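Local coordinates for protein Atg1 tMIT (Kluyveromyces marxianus, PDB 4P1N) that forms the tandem MIT region of a serine/threonine protein kinase that is essential in autophagy, being required for autophagosome formation and involved in cytoplasm-to-vacuole transport, at residues B[9-14]-B[137-142]; B[16-21]-B[117-122]; B[111-116]-B[148-153]. One frame throughout, in Å; residues are numbered along the deposited sequence.

Contact 1 (B[9-14]-B[137-142]); sequences NITPFV and LKLNIL
Thr11 and Val14, on the opening turns of helix 10-33, rest on Leu139 and Leu142 of helix 137-170, joining the two roughly parallel helices of an MIT three-helix bundle. The segment axes come within 10.1 Å at an angle of 31°, and the backbones are nearest where the CA atoms of Thr11 and Leu139 stand 5.9 Å apart. Leu139 does most of the work. Its CG lies anti to the backbone N (chi1 -179°), which sends the branch across the gap. CD1 arrives at about a right angle to Val14 and meets its CG2 at 4.1 Å, while CD2 brushes Ile10 CG2 at 4.4 Å. Thr11 meets Leu139 through its hydroxyl, OG1 lying 3.8 Å from Leu139 CB, a plain packing contact with a carbon. One turn on, Val14 and Leu142 slide past each other in opposite directions, with Val14 CG1 against Leu142 CD1 at 3.8 Å. No hydrogen bond spans the two segments, and the interface is aliphatic apart from the Thr11 hydroxyl. Trp126 of helix 95-129 closes over Ile10 and Leu139, and Thr123 packs on Val14, completing a three-sided core. Beside it, Lys138 NZ forms a salt bridge with Glu15 OE2; elsewhere on helix 137-170, Ile141 packs on Trp145 of the second subunit, and Asn140 is hydrogen-bonded to the chain of another protein. Leucine and valine from neighbouring turns, with helix 95-129 closing over them, make the roughly parallel pair expected of the first and third helices of an MIT domain.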
ATOM      1  N   ASN B   9      -3.733  11.962  14.797  1.00 95.16           N
ATOM      2  CA  ASN B   9      -4.662  10.854  15.028  1.00 86.66           C
ATOM      3  C   ASN B   9      -5.313  10.288  13.745  1.00 80.98           C
ATOM      4  O   ASN B   9      -5.890   9.177  13.774  1.00 78.08           O
ATOM      5  CB  ASN B   9      -5.759  11.288  16.002  1.00 91.41           C
ATOM      6  N   ILE B  10      -5.225  11.009  12.624  1.00 70.21           N
ATOM      7  CA  ILE B  10      -5.789  10.478  11.389  1.00 63.48           C
ATOM      8  C   ILE B  10      -5.009   9.266  10.875  1.00 57.76           C
ATOM      9  O   ILE B  10      -5.582   8.379  10.265  1.00 52.97           O
ATOM     10  CB  ILE B  10      -5.847  11.511  10.268  1.00 64.37           C
ATOM     11  CG1 ILE B  10      -6.885  11.064   9.232  1.00 64.27           C
ATOM     12  CG2 ILE B  10      -4.460  11.765   9.711  1.00 66.23           C
ATOM     13  CD1 ILE B  10      -6.468  11.172   7.792  1.00 65.32           C
ATOM     14  N   THR B  11      -3.703   9.241  11.109  1.00 55.66           N
ATOM     15  CA  THR B  11      -2.884   8.154  10.620  1.00 55.57           C
ATOM     16  C   THR B  11      -3.294   6.796  11.197  1.00 51.75           C
ATOM     17  O   THR B  11      -3.431   5.837  10.432  1.00 48.00           O
ATOM     18  CB  THR B  11      -1.385   8.443  10.782  1.00 56.00           C
ATOM     19  OG1 THR B  11      -1.038   9.490   9.881  1.00 57.70           O
ATOM     20  CG2 THR B  11      -0.540   7.225  10.434  1.00 57.23           C
ATOM     21  N   PRO B  12      -3.501   6.714  12.522  1.00 52.22           N
ATOM     22  CA  PRO B  12      -3.959   5.437  13.078  1.00 50.31           C
ATOM     23  C   PRO B  12      -5.347   5.045  12.588  1.00 48.22           C
ATOM     24  O   PRO B  12      -5.626   3.856  12.498  1.00 45.61           O
ATOM     25  CB  PRO B  12      -3.952   5.663  14.598  1.00 52.59           C
ATOM     26  CG  PRO B  12      -3.621   7.100  14.823  1.00 55.99           C
ATOM     27  CD  PRO B  12      -3.006   7.631  13.570  1.00 57.18           C
ATOM     28  N   PHE B  13      -6.211   6.015  12.275  1.00 48.22           N
ATOM     29  CA  PHE B  13      -7.504   5.690  11.685  1.00 49.49           C
ATOM     30  C   PHE B  13      -7.333   5.093  10.285  1.00 46.32           C
ATOM     31  O   PHE B  13      -8.008   4.139   9.915  1.00 43.32           O
ATOM     32  CB  PHE B  13      -8.409   6.905  11.633  1.00 57.30           C
ATOM     33  CG  PHE B  13      -9.171   7.149  12.916  1.00 68.32           C
ATOM     34  CD1 PHE B  13      -8.503   7.472  14.093  1.00 74.10           C
ATOM     35  CD2 PHE B  13     -10.563   7.067  12.949  1.00 75.81           C
ATOM     36  CE1 PHE B  13      -9.201   7.706  15.275  1.00 81.08           C
ATOM     37  CE2 PHE B  13     -11.265   7.309  14.130  1.00 82.84           C
ATOM     38  CZ  PHE B  13     -10.583   7.630  15.293  1.00 82.44           C
ATOM     39  N   VAL B  14      -6.398   5.648   9.527  1.00 45.53           N
ATOM     40  CA  VAL B  14      -6.094   5.171   8.209  1.00 41.99           C
ATOM     41  C   VAL B  14      -5.397   3.811   8.286  1.00 39.02           C
ATOM     42  O   VAL B  14      -5.702   2.951   7.504  1.00 35.65           O
ATOM     43  CB  VAL B  14      -5.233   6.190   7.455  1.00 43.89           C
ATOM     44  CG1 VAL B  14      -4.830   5.662   6.089  1.00 42.55           C
ATOM     45  CG2 VAL B  14      -6.022   7.473   7.274  1.00 48.85           C
ATOM     46  N   LEU B 137       5.206  10.984   6.472  1.00 63.21           N
ATOM     47  CA  LEU B 137       5.736  10.076   5.462  1.00 61.03           C
ATOM     48  C   LEU B 137       4.856   8.825   5.410  1.00 56.40           C
ATOM     49  O   LEU B 137       4.424   8.409   4.326  1.00 49.45           O
ATOM     50  CB  LEU B 137       7.184   9.727   5.775  1.00 62.91           C
ATOM     51  CG  LEU B 137       8.187   9.843   4.627  1.00 65.03           C
ATOM     52  CD1 LEU B 137       9.517  10.393   5.114  1.00 68.56           C
ATOM     53  CD2 LEU B 137       8.393   8.495   3.977  1.00 65.23           C
ATOM     54  N   LYS B 138       4.576   8.264   6.592  1.00 57.52           N
ATOM     55  CA  LYS B 138       3.761   7.055   6.755  1.00 56.43           C
ATOM     56  C   LYS B 138       2.439   7.163   6.059  1.00 50.27           C
ATOM     57  O   LYS B 138       2.050   6.270   5.302  1.00 47.14           O
ATOM     58  CB  LYS B 138       3.442   6.786   8.231  1.00 65.62           C
ATOM     59  CG  LYS B 138       4.296   5.742   8.919  1.00 72.32           C
ATOM     60  CD  LYS B 138       3.436   4.940   9.886  1.00 77.25           C
ATOM     61  CE  LYS B 138       4.278   4.049  10.782  1.00 81.46           C
ATOM     62  NZ  LYS B 138       3.464   2.915  11.308  1.00 83.37           N
ATOM     63  N   LEU B 139       1.725   8.234   6.364  1.00 46.14           N
ATOM     64  CA  LEU B 139       0.450   8.505   5.718  1.00 45.85           C
ATOM     65  C   LEU B 139       0.570   8.554   4.187  1.00 44.02           C
ATOM     66  O   LEU B 139      -0.259   7.985   3.498  1.00 42.46           O
ATOM     67  CB  LEU B 139      -0.145   9.843   6.228  1.00 47.25           C
ATOM     68  CG  LEU B 139      -1.487  10.242   5.652  1.00 46.84           C
ATOM     69  CD1 LEU B 139      -2.543   9.198   5.979  1.00 46.47           C
ATOM     70  CD2 LEU B 139      -1.923  11.597   6.162  1.00 50.58           C
ATOM     71  N   ASN B 140       1.571   9.265   3.670  1.00 44.96           N
ATOM     72  CA  ASN B 140       1.820   9.306   2.216  1.00 46.26           C
ATOM     73  C   ASN B 140       1.964   7.930   1.611  1.00 42.60           C
ATOM     74  O   ASN B 140       1.303   7.588   0.622  1.00 37.32           O
ATOM     75  CB  ASN B 140       3.071  10.096   1.881  1.00 51.75           C
ATOM     76  CG  ASN B 140       2.761  11.347   1.123  1.00 56.64           C
ATOM     77  OD1 ASN B 140       2.130  11.309   0.067  1.00 57.86           O
ATOM     78  ND2 ASN B 140       3.204  12.463   1.644  1.00 63.10           N
ATOM     79  N   ILE B 141       2.778   7.119   2.266  1.00 41.88           N
ATOM     80  CA  ILE B 141       2.991   5.743   1.824  1.00 39.54           C
ATOM     81  C   ILE B 141       1.672   4.979   1.833  1.00 37.79           C
ATOM     82  O   ILE B 141       1.285   4.412   0.806  1.00 37.00           O
ATOM     83  CB  ILE B 141       4.115   5.067   2.628  1.00 40.34           C
ATOM     84  CG1 ILE B 141       5.454   5.612   2.141  1.00 43.02           C
ATOM     85  CG2 ILE B 141       4.068   3.553   2.468  1.00 38.80           C
ATOM     86  CD1 ILE B 141       6.663   5.283   3.020  1.00 46.26           C
ATOM     87  N   LEU B 142       0.945   5.038   2.950  1.00 37.47           N
ATOM     88  CA  LEU B 142      -0.319   4.337   3.085  1.00 37.14           C
ATOM     89  C   LEU B 142      -1.297   4.702   2.024  1.00 35.80           C
ATOM     90  O   LEU B 142      -2.001   3.844   1.484  1.00 34.75           O
ATOM     91  CB  LEU B 142      -1.001   4.627   4.419  1.00 40.29           C
ATOM     92  CG  LEU B 142      -0.624   3.734   5.573  1.00 42.18           C
ATOM     93  CD1 LEU B 142      -1.427   4.145   6.784  1.00 46.38           C
ATOM     94  CD2 LEU B 142      -0.914   2.280   5.266  1.00 43.28           C
TER

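Contact 2 (B[16-21]-B[117-122]); sequences SLSAKA and ASSMKL
Leu17 O accepts the N-H of Ala21, with N 2.8 Å from O, a regular helical bond; the side chain of Leu17 carries nearly all of this contact, against Ser119 and Leu122. Helix 10-33 and helix 95-129 run antiparallel here, at 164° between their directions, with their axes 9.7 Å apart. The CA atoms of Leu17 and Ser119 are 6.2 Å apart, consistent with the small size of Ser119, whose OG sits 3.6 Å from Leu17 CB. With its CG anti to the carbonyl carbon (chi1 -69°), Leu17 extends over this small residue, and CD1 lies 3.9 Å from Ser119 CA. The same methyl continues to Leu122, touching CD2 at 4.0 Å, whereas the other methyl, CD2, only approaches Ser118 OG, at 4.4 Å. One leucine thus lies across three positions of the opposing helix. Ser18 comes in at the margin, its OG 4.5 Å from Ser119 OG. Ser18 OG is hydrogen-bonded to Val14 O, one turn back in its own helix, and Ser119 O in turn accepts from Thr123 OG1. Ile146 of helix 137-170 packs on both Ser18 and Ser119 and makes the third wall. On the other flank Trp221 of helix 209-227 lies against Ser16, Ala19 and Lys20. No hydrogen bond links the two segments, so the antiparallel pairing here depends on van der Waals fit: the hydroxyl of Ser18 is taken up by Val14 O within its own helix, and a single bulky leucine packs over the small Ser119.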
ATOM      1  N   SER B  16      -5.843   1.507  10.578  1.00 42.03           N
ATOM      2  CA  SER B  16      -6.967   0.627  10.944  1.00 42.71           C
ATOM      3  C   SER B  16      -7.862   0.257   9.722  1.00 38.61           C
ATOM      4  O   SER B  16      -8.228  -0.889   9.525  1.00 35.42           O
ATOM      5  CB  SER B  16      -7.791   1.330  12.042  1.00 46.44           C
ATOM      6  OG  SER B  16      -8.963   0.600  12.379  1.00 56.54           O
ATOM      7  N   LEU B  17      -8.194   1.231   8.890  1.00 38.34           N
ATOM      8  CA  LEU B  17      -8.911   0.952   7.664  1.00 36.11           C
ATOM      9  C   LEU B  17      -8.097   0.132   6.717  1.00 31.83           C
ATOM     10  O   LEU B  17      -8.651  -0.716   6.045  1.00 32.84           O
ATOM     11  CB  LEU B  17      -9.374   2.242   6.952  1.00 36.65           C
ATOM     12  CG  LEU B  17     -10.479   2.927   7.749  1.00 39.81           C
ATOM     13  CD1 LEU B  17     -10.617   4.397   7.350  1.00 43.31           C
ATOM     14  CD2 LEU B  17     -11.815   2.197   7.605  1.00 39.58           C
ATOM     15  N   SER B  18      -6.796   0.368   6.668  1.00 33.23           N
ATOM     16  CA  SER B  18      -5.897  -0.346   5.739  1.00 32.18           C
ATOM     17  C   SER B  18      -5.727  -1.794   6.152  1.00 30.93           C
ATOM     18  O   SER B  18      -5.588  -2.688   5.296  1.00 31.57           O
ATOM     19  CB  SER B  18      -4.533   0.330   5.643  1.00 34.20           C
ATOM     20  OG  SER B  18      -4.647   1.622   5.075  1.00 37.00           O
ATOM     21  N   ALA B  19      -5.762  -2.046   7.449  1.00 29.91           N
ATOM     22  CA  ALA B  19      -5.798  -3.426   7.930  1.00 30.74           C
ATOM     23  C   ALA B  19      -7.043  -4.182   7.470  1.00 28.92           C
ATOM     24  O   ALA B  19      -7.002  -5.348   7.008  1.00 27.18           O
ATOM     25  CB  ALA B  19      -5.698  -3.441   9.443  1.00 31.47           C
ATOM     26  N   LYS B  20      -8.164  -3.512   7.598  1.00 30.27           N
ATOM     27  CA  LYS B  20      -9.418  -4.026   7.085  1.00 30.48           C
ATOM     28  C   LYS B  20      -9.436  -4.237   5.567  1.00 27.97           C
ATOM     29  O   LYS B  20      -9.927  -5.285   5.074  1.00 28.20           O
ATOM     30  CB  LYS B  20     -10.549  -3.062   7.469  1.00 32.81           C
ATOM     31  CG  LYS B  20     -10.841  -3.059   8.970  1.00 35.94           C
ATOM     32  CD  LYS B  20     -11.738  -1.903   9.415  1.00 40.21           C
ATOM     33  CE  LYS B  20     -11.870  -1.934  10.927  1.00 44.50           C
ATOM     34  NZ  LYS B  20     -12.626  -0.752  11.378  1.00 53.36           N
ATOM     35  N   ALA B  21      -8.919  -3.261   4.818  1.00 26.05           N
ATOM     36  CA  ALA B  21      -8.852  -3.403   3.356  1.00 26.15           C
ATOM     37  C   ALA B  21      -7.947  -4.563   3.008  1.00 24.00           C
ATOM     38  O   ALA B  21      -8.288  -5.441   2.205  1.00 26.22           O
ATOM     39  CB  ALA B  21      -8.355  -2.110   2.716  1.00 26.93           C
ATOM     40  N   ALA B 117     -12.214   3.210  -0.355  1.00 32.58           N
ATOM     41  CA  ALA B 117     -12.884   4.504  -0.610  1.00 35.16           C
ATOM     42  C   ALA B 117     -13.093   5.300   0.667  1.00 37.70           C
ATOM     43  O   ALA B 117     -12.899   6.543   0.732  1.00 40.64           O
ATOM     44  CB  ALA B 117     -14.237   4.272  -1.267  1.00 34.85           C
ATOM     45  N   SER B 118     -13.511   4.586   1.690  1.00 37.29           N
ATOM     46  CA  SER B 118     -13.760   5.195   2.985  1.00 40.70           C
ATOM     47  C   SER B 118     -12.477   5.829   3.545  1.00 42.27           C
ATOM     48  O   SER B 118     -12.499   6.895   4.137  1.00 40.57           O
ATOM     49  CB  SER B 118     -14.280   4.122   3.930  1.00 41.30           C
ATOM     50  OG  SER B 118     -14.490   4.694   5.198  1.00 48.17           O
ATOM     51  N   SER B 119     -11.364   5.118   3.379  1.00 39.84           N
ATOM     52  CA  SER B 119     -10.019   5.618   3.665  1.00 42.69           C
ATOM     53  C   SER B 119      -9.655   6.922   2.962  1.00 41.34           C
ATOM     54  O   SER B 119      -9.153   7.880   3.581  1.00 41.72           O
ATOM     55  CB  SER B 119      -8.984   4.517   3.262  1.00 45.33           C
ATOM     56  OG  SER B 119      -8.100   4.391   4.326  1.00 56.16           O
ATOM     57  N   MET B 120      -9.879   6.968   1.660  1.00 41.20           N
ATOM     58  CA  MET B 120      -9.545   8.160   0.893  1.00 46.23           C
ATOM     59  C   MET B 120     -10.405   9.369   1.321  1.00 49.80           C
ATOM     60  O   MET B 120      -9.915  10.502   1.436  1.00 46.85           O
ATOM     61  CB  MET B 120      -9.754   7.918  -0.595  1.00 48.73           C
ATOM     62  CG  MET B 120      -8.894   6.827  -1.185  1.00 51.71           C
ATOM     63  SD  MET B 120      -7.156   7.200  -0.958  1.00 54.42           S
ATOM     64  CE  MET B 120      -6.938   8.253  -2.375  1.00 62.26           C
ATOM     65  N   LYS B 121     -11.688   9.109   1.537  1.00 49.23           N
ATOM     66  CA  LYS B 121     -12.639  10.132   1.987  1.00 53.02           C
ATOM     67  C   LYS B 121     -12.242  10.747   3.327  1.00 52.10           C
ATOM     68  O   LYS B 121     -12.208  11.955   3.475  1.00 53.90           O
ATOM     69  CB  LYS B 121     -14.033   9.515   2.106  1.00 55.61           C
ATOM     70  CG  LYS B 121     -14.668   9.264   0.752  1.00 64.25           C
ATOM     71  CD  LYS B 121     -15.873   8.345   0.843  1.00 74.02           C
ATOM     72  CE  LYS B 121     -16.530   8.139  -0.522  1.00 78.66           C
ATOM     73  NZ  LYS B 121     -17.697   7.215  -0.422  1.00 79.30           N
ATOM     74  N   LEU B 122     -11.930   9.893   4.288  1.00 48.69           N
ATOM     75  CA  LEU B 122     -11.497  10.318   5.604  1.00 52.18           C
ATOM     76  C   LEU B 122     -10.254  11.181   5.499  1.00 53.90           C
ATOM     77  O   LEU B 122     -10.160  12.248   6.118  1.00 53.78           O
ATOM     78  CB  LEU B 122     -11.198   9.092   6.467  1.00 52.59           C
ATOM     79  CG  LEU B 122     -10.974   9.322   7.963  1.00 57.63           C
ATOM     80  CD1 LEU B 122     -12.307   9.487   8.676  1.00 62.02           C
ATOM     81  CD2 LEU B 122     -10.205   8.177   8.602  1.00 56.92           C
TER

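Contact 3 (B[111-116]-B[148-153]); sequences KSLTIL and DRFNEC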
ATOM      1  N   LYS B 111     -16.377  -5.086  -1.610  1.00 28.48           N
ATOM      2  CA  LYS B 111     -16.237  -4.714  -0.248  1.00 27.62           C
ATOM      3  C   LYS B 111     -14.876  -4.085   0.024  1.00 27.61           C
ATOM      4  O   LYS B 111     -14.785  -3.068   0.755  1.00 27.44           O
ATOM      5  CB  LYS B 111     -16.500  -5.910   0.665  1.00 28.94           C
ATOM      6  CG  LYS B 111     -16.374  -5.620   2.144  1.00 28.91           C
ATOM      7  CD  LYS B 111     -17.401  -4.629   2.664  1.00 30.14           C
ATOM      8  CE  LYS B 111     -18.819  -5.213   2.703  1.00 32.79           C
ATOM      9  NZ  LYS B 111     -19.756  -4.072   2.732  1.00 33.76           N
ATOM     10  N   SER B 112     -13.822  -4.644  -0.557  1.00 27.13           N
ATOM     11  CA  SER B 112     -12.500  -3.989  -0.499  1.00 27.07           C
ATOM     12  C   SER B 112     -12.532  -2.551  -0.953  1.00 26.49           C
ATOM     13  O   SER B 112     -12.020  -1.636  -0.290  1.00 25.15           O
ATOM     14  CB  SER B 112     -11.423  -4.755  -1.296  1.00 26.76           C
ATOM     15  OG  SER B 112     -11.361  -6.112  -0.898  1.00 27.07           O
ATOM     16  N   LEU B 113     -13.155  -2.333  -2.083  1.00 28.60           N
ATOM     17  CA  LEU B 113     -13.306  -0.982  -2.593  1.00 29.62           C
ATOM     18  C   LEU B 113     -14.061  -0.029  -1.657  1.00 29.62           C
ATOM     19  O   LEU B 113     -13.718   1.153  -1.570  1.00 30.32           O
ATOM     20  CB  LEU B 113     -13.992  -1.025  -3.923  1.00 32.21           C
ATOM     21  CG  LEU B 113     -13.159  -1.555  -5.037  1.00 32.93           C
ATOM     22  CD1 LEU B 113     -14.071  -1.909  -6.203  1.00 36.65           C
ATOM     23  CD2 LEU B 113     -12.139  -0.479  -5.455  1.00 35.34           C
ATOM     24  N   THR B 114     -15.016  -0.540  -0.895  1.00 30.69           N
ATOM     25  CA  THR B 114     -15.789   0.297   0.032  1.00 33.49           C
ATOM     26  C   THR B 114     -14.844   0.744   1.159  1.00 31.91           C
ATOM     27  O   THR B 114     -14.829   1.900   1.571  1.00 32.48           O
ATOM     28  CB  THR B 114     -17.026  -0.457   0.642  1.00 34.77           C
ATOM     29  OG1 THR B 114     -18.023  -0.621  -0.352  1.00 35.60           O
ATOM     30  CG2 THR B 114     -17.651   0.303   1.781  1.00 34.89           C
ATOM     31  N   ILE B 115     -14.035  -0.170   1.630  1.00 31.37           N
ATOM     32  CA  ILE B 115     -13.086   0.153   2.707  1.00 31.31           C
ATOM     33  C   ILE B 115     -12.008   1.104   2.220  1.00 32.08           C
ATOM     34  O   ILE B 115     -11.697   2.095   2.879  1.00 32.42           O
ATOM     35  CB  ILE B 115     -12.482  -1.130   3.291  1.00 30.54           C
ATOM     36  CG1 ILE B 115     -13.604  -2.061   3.732  1.00 29.47           C
ATOM     37  CG2 ILE B 115     -11.624  -0.825   4.510  1.00 31.30           C
ATOM     38  CD1 ILE B 115     -13.095  -3.464   4.032  1.00 30.53           C
ATOM     39  N   LEU B 116     -11.462   0.841   1.034  1.00 30.83           N
ATOM     40  CA  LEU B 116     -10.452   1.699   0.464  1.00 29.38           C
ATOM     41  C   LEU B 116     -11.030   3.119   0.241  1.00 33.12           C
ATOM     42  O   LEU B 116     -10.374   4.113   0.568  1.00 34.82           O
ATOM     43  CB  LEU B 116      -9.901   1.082  -0.871  1.00 27.67           C
ATOM     44  CG  LEU B 116      -9.153  -0.270  -0.671  1.00 26.57           C
ATOM     45  CD1 LEU B 116      -9.004  -1.011  -1.987  1.00 26.51           C
ATOM     46  CD2 LEU B 116      -7.792  -0.087  -0.006  1.00 26.42           C
ATOM     47  N   ASP B 148      -3.245   2.397  -5.021  1.00 32.10           N
ATOM     48  CA  ASP B 148      -2.804   1.232  -5.834  1.00 33.62           C
ATOM     49  C   ASP B 148      -3.831   0.084  -5.654  1.00 30.69           C
ATOM     50  O   ASP B 148      -4.234  -0.563  -6.603  1.00 30.25           O
ATOM     51  CB  ASP B 148      -1.420   0.650  -5.380  1.00 34.64           C
ATOM     52  CG  ASP B 148      -0.219   1.625  -5.459  1.00 41.14           C
ATOM     53  OD1 ASP B 148      -0.173   2.411  -6.407  1.00 41.03           O
ATOM     54  OD2 ASP B 148       0.760   1.529  -4.561  1.00 46.85           O
ATOM     55  N   ARG B 149      -4.208  -0.220  -4.422  1.00 28.22           N
ATOM     56  CA  ARG B 149      -5.189  -1.309  -4.208  1.00 27.60           C
ATOM     57  C   ARG B 149      -6.551  -1.005  -4.783  1.00 29.23           C
ATOM     58  O   ARG B 149      -7.205  -1.886  -5.361  1.00 28.17           O
ATOM     59  CB  ARG B 149      -5.336  -1.652  -2.723  1.00 27.23           C
ATOM     60  CG  ARG B 149      -4.067  -2.215  -2.126  1.00 27.60           C
ATOM     61  CD  ARG B 149      -3.681  -3.638  -2.631  1.00 27.05           C
ATOM     62  NE  ARG B 149      -3.025  -3.606  -3.923  1.00 28.04           N
ATOM     63  CZ  ARG B 149      -1.857  -3.019  -4.175  1.00 28.48           C
ATOM     64  NH1 ARG B 149      -1.156  -2.439  -3.222  1.00 28.76           N
ATOM     65  NH2 ARG B 149      -1.392  -2.978  -5.386  1.00 29.05           N
ATOM     66  N   PHE B 150      -6.964   0.255  -4.690  1.00 30.95           N
ATOM     67  CA  PHE B 150      -8.241   0.694  -5.246  1.00 29.84           C
ATOM     68  C   PHE B 150      -8.265   0.434  -6.751  1.00 32.29           C
ATOM     69  O   PHE B 150      -9.199  -0.175  -7.234  1.00 32.75           O
ATOM     70  CB  PHE B 150      -8.462   2.165  -4.917  1.00 31.67           C
ATOM     71  CG  PHE B 150      -9.802   2.679  -5.279  1.00 33.52           C
ATOM     72  CD1 PHE B 150     -10.070   3.071  -6.560  1.00 37.00           C
ATOM     73  CD2 PHE B 150     -10.789   2.755  -4.338  1.00 34.83           C
ATOM     74  CE1 PHE B 150     -11.322   3.531  -6.916  1.00 39.52           C
ATOM     75  CE2 PHE B 150     -12.062   3.236  -4.673  1.00 39.94           C
ATOM     76  CZ  PHE B 150     -12.319   3.626  -5.964  1.00 39.36           C
ATOM     77  N   ASN B 151      -7.225   0.848  -7.480  1.00 33.68           N
ATOM     78  CA  ASN B 151      -7.149   0.672  -8.943  1.00 36.59           C
ATOM     79  C   ASN B 151      -7.044  -0.777  -9.341  1.00 35.30           C
ATOM     80  O   ASN B 151      -7.711  -1.207 -10.270  1.00 35.24           O
ATOM     81  CB  ASN B 151      -5.960   1.447  -9.535  1.00 37.88           C
ATOM     82  CG  ASN B 151      -6.160   2.941  -9.408  1.00 41.03           C
ATOM     83  OD1 ASN B 151      -7.290   3.392  -9.322  1.00 48.19           O
ATOM     84  ND2 ASN B 151      -5.095   3.705  -9.406  1.00 45.32           N
ATOM     85  N   GLU B 152      -6.221  -1.532  -8.626  1.00 33.61           N
ATOM     86  CA  GLU B 152      -6.192  -2.979  -8.800  1.00 35.48           C
ATOM     87  C   GLU B 152      -7.571  -3.654  -8.543  1.00 34.72           C
ATOM     88  O   GLU B 152      -8.045  -4.456  -9.370  1.00 34.62           O
ATOM     89  CB  GLU B 152      -5.116  -3.600  -7.901  1.00 35.32           C
ATOM     90  CG  GLU B 152      -5.011  -5.118  -8.013  1.00 37.49           C
ATOM     91  CD  GLU B 152      -4.054  -5.723  -6.990  1.00 38.28           C
ATOM     92  OE1 GLU B 152      -3.379  -4.967  -6.257  1.00 36.11           O
ATOM     93  OE2 GLU B 152      -3.988  -6.960  -6.921  1.00 38.96           O
ATOM     94  N   CYS B 153      -8.209  -3.361  -7.408  1.00 33.98           N
ATOM     95  CA  CYS B 153      -9.507  -3.995  -7.085  1.00 34.84           C
ATOM     96  C   CYS B 153     -10.578  -3.664  -8.132  1.00 35.74           C
ATOM     97  O   CYS B 153     -11.435  -4.528  -8.507  1.00 35.72           O
ATOM     98  CB  CYS B 153     -10.003  -3.580  -5.690  1.00 35.02           C
ATOM     99  SG  CYS B 153      -8.986  -4.333  -4.410  1.00 35.35           S
TER
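Helices 95-129 and 137-170 pack antiparallel, the segment axes 9.5 Å apart at 153°, and the CA atoms of Leu113 and Phe150 are 6.0 Å apart. Leu113 lays its CD2 methyl over one face of the Phe150 ring in a CH-pi contact, 3.8 Å from the ring centroid and only 15° off the normal. A chi1 of -173° carries the ring alongside helix 95-129, where Leu113 and Leu116 reach it. Leu116 comes to the same ring at its edge, in plane, with CB 4.0 Å from Phe150 CD2. Its CD1 drops further, onto the opposing main chain, 3.6 Å from Phe150 N, and touches Arg149 CB as the two side chains cross. Cys153 fills the next turn: its CB meets Leu113 CD2 at 3.8 Å, and its SG stands 4.0 Å from Ser112 CB. The hydroxyl of Ser112 is hydrogen-bonded to Leu108 O, within its own helix. Arg149 offers the contact its aliphatic base while its charged end leads away, bent at chi2 and chi3, to take Glu152 side-on. Both NE and NH2 reach the one oxygen OE1, NE at 2.7 Å, with OE1 close to the guanidinium plane, which should restrain the rotation of that group. Glu152 OE2 is held in turn by Lys156 and by Tyr25 of helix 10-33, and Arg149 NH1 pairs with Asp148 of the second subunit. With Arg149 turned away to Glu152 and the second subunit, a buried apolar seam of leucine, phenylalanine and cysteine joins the antiparallel second and third helices of the MIT three-helix bundle.

The three contacts cover the three pairings of one bundle: contact 1 joins helices 10-33 and 137-170, contact 2 joins 10-33 and 95-129, and contact 3 joins 95-129 and 137-170. Contacts 1 and 2, centred about 10 Å apart, run into each other where Phe13 CB meets Leu122 CD2 at 3.7 Å. Contacts 2 and 3 lie about 9 Å apart between centres and merge through Ala21 CB and Leu116 CD2, at 3.4 Å. Contacts 1 and 3 do not touch; their centres are about 17 Å apart, at different levels of helix 137-170, and both reach the second subunit. The kinase active site is not part of this MIT region.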